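Local coordinates for oxygen-independent coproporphyrinogen III oxidase (Escherichia coli, PDB 1OLT), which catalyses the anaerobic oxidative decarboxylation of two propionate groups of coproporphyrinogen III to vinyl groups in heme biosynthesis, using a [4Fe-4S] cluster and S-adenosylmethionine, at residues A[365-373]-A[392-403]. Residues are numbered along the deposited sequence; the frame is centred on the assembly and turned at random.
Sequences RDDCIRRDV and WDLLFADYFAED. Unlike the reference sequence in segment 392-403: L395 (reference His).
OD1 of D366 takes two donors: the hydroxyl OH of Y399, 2.7 Å from OD1 on its anti lone pair, and NE of R370, one helical turn on, which meets it on the syn side, tilted out of the carboxylate plane. R370 then bridges to a second carboxylate. Extended from CG to NE, it sends NH1 to OD1 of D403 at 2.7 Å, with the aspartate oxygen in the guanidinium plane but the nitrogen 43° out of the carboxylate plane. D366, R370 and D403 thus form a salt-bridge network, and NH1 has a second acceptor in the backbone O of F440. CE1 of F400 lies over one face of the guanidinium, toward its rim, the ring standing nearly upright to it (82°) with its edge turned to NH1.

This lies in the HemN C-terminal domain, away from the cluster and both S-adenosylmethionines; helix 365-380 packs against the turn after helix 385-391 and the helices that follow. A Schellman motif with D393 at C-prime ends helix 385-391, right beside W392.

I369, modelled in two conformers, fills the middle. In one of them CG1 of I369, anti to the carbonyl carbon (chi1 -71°), sits over the five-membered ring of W392, a CH-pi contact 3.4 Å from the centroid, while CG2 goes to CZ of F400, 3.5 Å away. CB of C368 touches the indole at CH2. R365, also modelled in two conformers, in one, bent at chi3, gives the carbonyl O of W392 a bond from NH2 (3.2 Å, in the carbonyl plane) and a weak one from NH1. With an alanine in place of W392, CG1 of I369 and CB of C368 would probably face a gap where the indole had lain. NE1 of the indole is buried without a partner; OD2 of D372, at the ring edge, stays 3.7 Å from NE1.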
loop_
_atom_site.group_PDB
_atom_site.type_symbol
_atom_site.label_atom_id
_atom_site.label_comp_id
_atom_site.label_asym_id
_atom_site.label_seq_id
_atom_site.Cartn_x
_atom_site.Cartn_y
_atom_site.Cartn_z
ATOM N N ARG A 365 -17.466 -17.819 -2.946
ATOM C CA ARG A 365 -18.552 -16.832 -2.864
ATOM C C ARG A 365 -18.512 -16.060 -1.563
ATOM O O ARG A 365 -18.556 -14.857 -1.552
ATOM C CB ARG A 365 -19.930 -17.507 -2.954
ATOM C CG ARG A 365 -20.826 -16.892 -3.978
ATOM C CD ARG A 365 -22.113 -17.604 -4.087
ATOM N NE ARG A 365 -22.920 -17.250 -2.940
ATOM C CZ ARG A 365 -23.854 -16.301 -2.918
ATOM N NH1 ARG A 365 -24.140 -15.581 -4.019
ATOM N NH2 ARG A 365 -24.504 -16.077 -1.782
ATOM N N ASP A 366 -18.393 -16.793 -0.479
ATOM C CA ASP A 366 -18.287 -16.242 0.849
ATOM C C ASP A 366 -17.055 -15.329 1.003
ATOM O O ASP A 366 -17.175 -14.255 1.578
ATOM C CB ASP A 366 -18.214 -17.410 1.833
ATOM C CG ASP A 366 -18.146 -16.952 3.267
ATOM O OD1 ASP A 366 -19.135 -16.364 3.692
ATOM O OD2 ASP A 366 -17.129 -17.096 3.995
ATOM N N ASP A 367 -15.896 -15.766 0.468
ATOM C CA ASP A 367 -14.664 -14.937 0.456
ATOM C C ASP A 367 -14.991 -13.611 -0.219
ATOM O O ASP A 367 -14.609 -12.549 0.272
ATOM C CB ASP A 367 -13.518 -15.611 -0.319
ATOM C CG ASP A 367 -12.904 -16.822 0.416
ATOM O OD1 ASP A 367 -13.039 -16.988 1.660
ATOM O OD2 ASP A 367 -12.218 -17.662 -0.211
ATOM N N CYS A 368 -15.704 -13.681 -1.353
ATOM C CA CYS A 368 -15.927 -12.456 -2.156
ATOM C C CYS A 368 -16.843 -11.477 -1.459
ATOM O O CYS A 368 -16.607 -10.277 -1.488
ATOM C CB CYS A 368 -16.490 -12.796 -3.538
ATOM S SG CYS A 368 -15.267 -13.518 -4.678
ATOM N N ILE A 369 -17.914 -11.990 -0.878
ATOM C CA ILE A 369 -18.814 -11.152 -0.136
ATOM C C ILE A 369 -17.938 -10.382 0.888
ATOM O O ILE A 369 -17.836 -9.173 0.883
ATOM C CB ILE A 369 -19.909 -12.050 0.535
ATOM C CG1 ILE A 369 -20.890 -12.601 -0.541
ATOM C CG2 ILE A 369 -20.628 -11.297 1.605
ATOM C CD1 ILE A 369 -21.437 -14.065 -0.271
ATOM N N ARG A 370 -17.310 -11.167 1.760
ATOM C CA ARG A 370 -16.694 -10.675 2.965
ATOM C C ARG A 370 -15.594 -9.700 2.610
ATOM O O ARG A 370 -15.380 -8.727 3.314
ATOM C CB ARG A 370 -16.157 -11.839 3.789
ATOM C CG ARG A 370 -17.245 -12.726 4.449
ATOM C CD ARG A 370 -16.664 -13.914 5.145
ATOM N NE ARG A 370 -17.730 -14.721 5.745
ATOM C CZ ARG A 370 -18.363 -14.432 6.860
ATOM N NH1 ARG A 370 -18.065 -13.365 7.577
ATOM N NH2 ARG A 370 -19.324 -15.246 7.274
ATOM N N ARG A 371 -14.913 -9.954 1.488
ATOM C CA ARG A 371 -13.978 -8.983 0.945
ATOM C C ARG A 371 -14.691 -7.658 0.730
ATOM O O ARG A 371 -14.168 -6.593 1.089
ATOM C CB ARG A 371 -13.379 -9.459 -0.398
ATOM C CG ARG A 371 -12.429 -8.485 -1.052
ATOM C CD ARG A 371 -12.259 -8.677 -2.560
ATOM N NE ARG A 371 -13.581 -8.709 -3.140
ATOM C CZ ARG A 371 -13.960 -9.375 -4.215
ATOM N NH1 ARG A 371 -13.096 -10.072 -4.949
ATOM N NH2 ARG A 371 -15.242 -9.323 -4.576
ATOM N N ASP A 372 -15.866 -7.717 0.124
ATOM C CA ASP A 372 -16.600 -6.484 -0.167
ATOM C C ASP A 372 -17.131 -5.795 1.116
ATOM O O ASP A 372 -17.156 -4.578 1.174
ATOM C CB ASP A 372 -17.775 -6.733 -1.128
ATOM C CG ASP A 372 -17.321 -7.181 -2.514
ATOM O OD1 ASP A 372 -16.124 -7.030 -2.814
ATOM O OD2 ASP A 372 -18.095 -7.688 -3.363
ATOM N N VAL A 373 -17.516 -6.568 2.127
ATOM C CA VAL A 373 -17.897 -6.006 3.429
ATOM C C VAL A 373 -16.718 -5.246 4.045
ATOM O O VAL A 373 -16.823 -4.083 4.456
ATOM C CB VAL A 373 -18.374 -7.125 4.374
ATOM C CG1 VAL A 373 -18.515 -6.629 5.802
ATOM C CG2 VAL A 373 -19.716 -7.696 3.874
ATOM N N TRP A 392 -25.664 -10.240 -3.897
ATOM C CA TRP A 392 -25.365 -11.616 -3.486
ATOM C C TRP A 392 -26.586 -12.460 -3.050
ATOM O O TRP A 392 -26.413 -13.576 -2.578
ATOM C CB TRP A 392 -24.344 -11.591 -2.355
ATOM C CG TRP A 392 -23.013 -11.035 -2.759
ATOM C CD1 TRP A 392 -22.473 -9.844 -2.368
ATOM C CD2 TRP A 392 -22.045 -11.652 -3.627
ATOM N NE1 TRP A 392 -21.233 -9.683 -2.933
ATOM C CE2 TRP A 392 -20.942 -10.777 -3.713
ATOM C CE3 TRP A 392 -21.992 -12.869 -4.328
ATOM C CZ2 TRP A 392 -19.802 -11.065 -4.491
ATOM C CZ3 TRP A 392 -20.861 -13.156 -5.102
ATOM C CH2 TRP A 392 -19.779 -12.254 -5.169
ATOM N N ASP A 393 -27.795 -11.927 -3.213
ATOM C CA ASP A 393 -29.056 -12.648 -2.914
ATOM C C ASP A 393 -29.020 -13.284 -1.505
ATOM O O ASP A 393 -29.223 -14.504 -1.322
ATOM C CB ASP A 393 -29.371 -13.695 -4.015
ATOM C CG ASP A 393 -30.847 -14.155 -3.999
ATOM O OD1 ASP A 393 -31.256 -14.912 -3.092
ATOM O OD2 ASP A 393 -31.685 -13.806 -4.864
ATOM N N LEU A 394 -28.749 -12.453 -0.506
ATOM C CA LEU A 394 -28.773 -12.917 0.883
ATOM C C LEU A 394 -29.521 -11.946 1.792
ATOM O O LEU A 394 -29.794 -10.807 1.400
ATOM C CB LEU A 394 -27.319 -13.193 1.363
ATOM C CG LEU A 394 -26.299 -12.180 1.972
ATOM C CD1 LEU A 394 -25.013 -12.307 1.237
ATOM C CD2 LEU A 394 -26.701 -10.708 2.043
ATOM N N LEU A 395 -29.886 -12.413 2.986
ATOM C CA LEU A 395 -30.395 -11.531 4.046
ATOM C C LEU A 395 -29.296 -11.407 5.090
ATOM O O LEU A 395 -28.902 -12.390 5.692
ATOM C CB LEU A 395 -31.698 -12.064 4.683
ATOM C CG LEU A 395 -32.423 -10.986 5.524
ATOM C CD1 LEU A 395 -33.416 -10.155 4.666
ATOM C CD2 LEU A 395 -33.123 -11.564 6.771
ATOM N N PHE A 396 -28.797 -10.190 5.275
ATOM C CA PHE A 396 -27.629 -9.921 6.079
ATOM C C PHE A 396 -27.626 -10.503 7.464
ATOM O O PHE A 396 -26.596 -11.086 7.872
ATOM C CB PHE A 396 -27.428 -8.433 6.238
ATOM C CG PHE A 396 -25.997 -8.068 6.469
ATOM C CD1 PHE A 396 -25.179 -7.789 5.403
ATOM C CD2 PHE A 396 -25.467 -8.036 7.754
ATOM C CE1 PHE A 396 -23.849 -7.468 5.595
ATOM C CE2 PHE A 396 -24.120 -7.704 7.976
ATOM C CZ PHE A 396 -23.315 -7.416 6.891
ATOM N N ALA A 397 -28.736 -10.342 8.194
ATOM C CA ALA A 397 -28.748 -10.764 9.576
ATOM C C ALA A 397 -28.347 -12.272 9.706
ATOM O O ALA A 397 -27.886 -12.700 10.778
ATOM C CB ALA A 397 -30.281 -10.436 10.200
ATOM N N ASP A 398 -28.565 -13.053 8.633
ATOM C CA ASP A 398 -28.564 -14.530 8.750
ATOM C C ASP A 398 -27.247 -14.960 8.347
ATOM O O ASP A 398 -26.515 -15.596 9.071
ATOM C CB ASP A 398 -29.618 -15.180 7.832
ATOM C CG ASP A 398 -30.986 -14.768 8.207
ATOM O OD1 ASP A 398 -31.092 -13.848 9.084
ATOM O OD2 ASP A 398 -32.002 -15.305 7.701
ATOM N N TYR A 399 -26.927 -14.565 7.139
ATOM C CA TYR A 399 -25.695 -14.896 6.581
ATOM C C TYR A 399 -24.538 -14.470 7.521
ATOM O O TYR A 399 -23.554 -15.182 7.653
ATOM C CB TYR A 399 -25.568 -14.206 5.268
ATOM C CG TYR A 399 -24.485 -14.806 4.482
ATOM C CD1 TYR A 399 -23.176 -14.337 4.606
ATOM C CD2 TYR A 399 -24.727 -15.863 3.611
ATOM C CE1 TYR A 399 -22.138 -14.902 3.860
ATOM C CE2 TYR A 399 -23.676 -16.428 2.850
ATOM C CZ TYR A 399 -22.402 -15.943 2.987
ATOM O OH TYR A 399 -21.374 -16.497 2.242
ATOM N N PHE A 400 -24.741 -13.352 8.220
ATOM C CA PHE A 400 -23.781 -12.810 9.161
ATOM C C PHE A 400 -24.181 -12.846 10.657
ATOM O O PHE A 400 -23.600 -12.099 11.443
ATOM C CB PHE A 400 -23.483 -11.357 8.765
ATOM C CG PHE A 400 -22.842 -11.233 7.447
ATOM C CD1 PHE A 400 -21.545 -11.658 7.279
ATOM C CD2 PHE A 400 -23.526 -10.708 6.366
ATOM C CE1 PHE A 400 -20.887 -11.541 6.019
ATOM C CE2 PHE A 400 -22.876 -10.576 5.094
ATOM C CZ PHE A 400 -21.571 -10.998 4.935
ATOM N N ALA A 401 -25.113 -13.711 11.049
ATOM C CA ALA A 401 -25.522 -13.780 12.447
ATOM C C ALA A 401 -24.299 -13.867 13.393
ATOM O O ALA A 401 -24.171 -13.087 14.325
ATOM C CB ALA A 401 -26.452 -14.993 12.668
ATOM N N GLU A 402 -23.450 -14.847 13.135
ATOM C CA GLU A 402 -22.239 -15.103 13.912
ATOM C C GLU A 402 -21.383 -13.840 14.057
ATOM O O GLU A 402 -20.940 -13.501 15.153
ATOM C CB GLU A 402 -21.406 -16.242 13.275
ATOM C CG GLU A 402 -22.186 -17.256 12.413
ATOM C CD GLU A 402 -22.803 -16.649 11.145
ATOM O OE1 GLU A 402 -22.238 -15.686 10.578
ATOM O OE2 GLU A 402 -23.862 -17.132 10.720
ATOM N N ASP A 403 -21.169 -13.156 12.932
ATOM C CA ASP A 403 -20.351 -11.943 12.860
ATOM C C ASP A 403 -20.926 -10.780 13.660
ATOM O O ASP A 403 -20.181 -10.028 14.291
ATOM C CB ASP A 403 -20.207 -11.508 11.383
ATOM C CG ASP A 403 -19.881 -12.665 10.489
ATOM O OD1 ASP A 403 -18.673 -12.899 10.214
ATOM O OD2 ASP A 403 -20.761 -13.443 10.054
#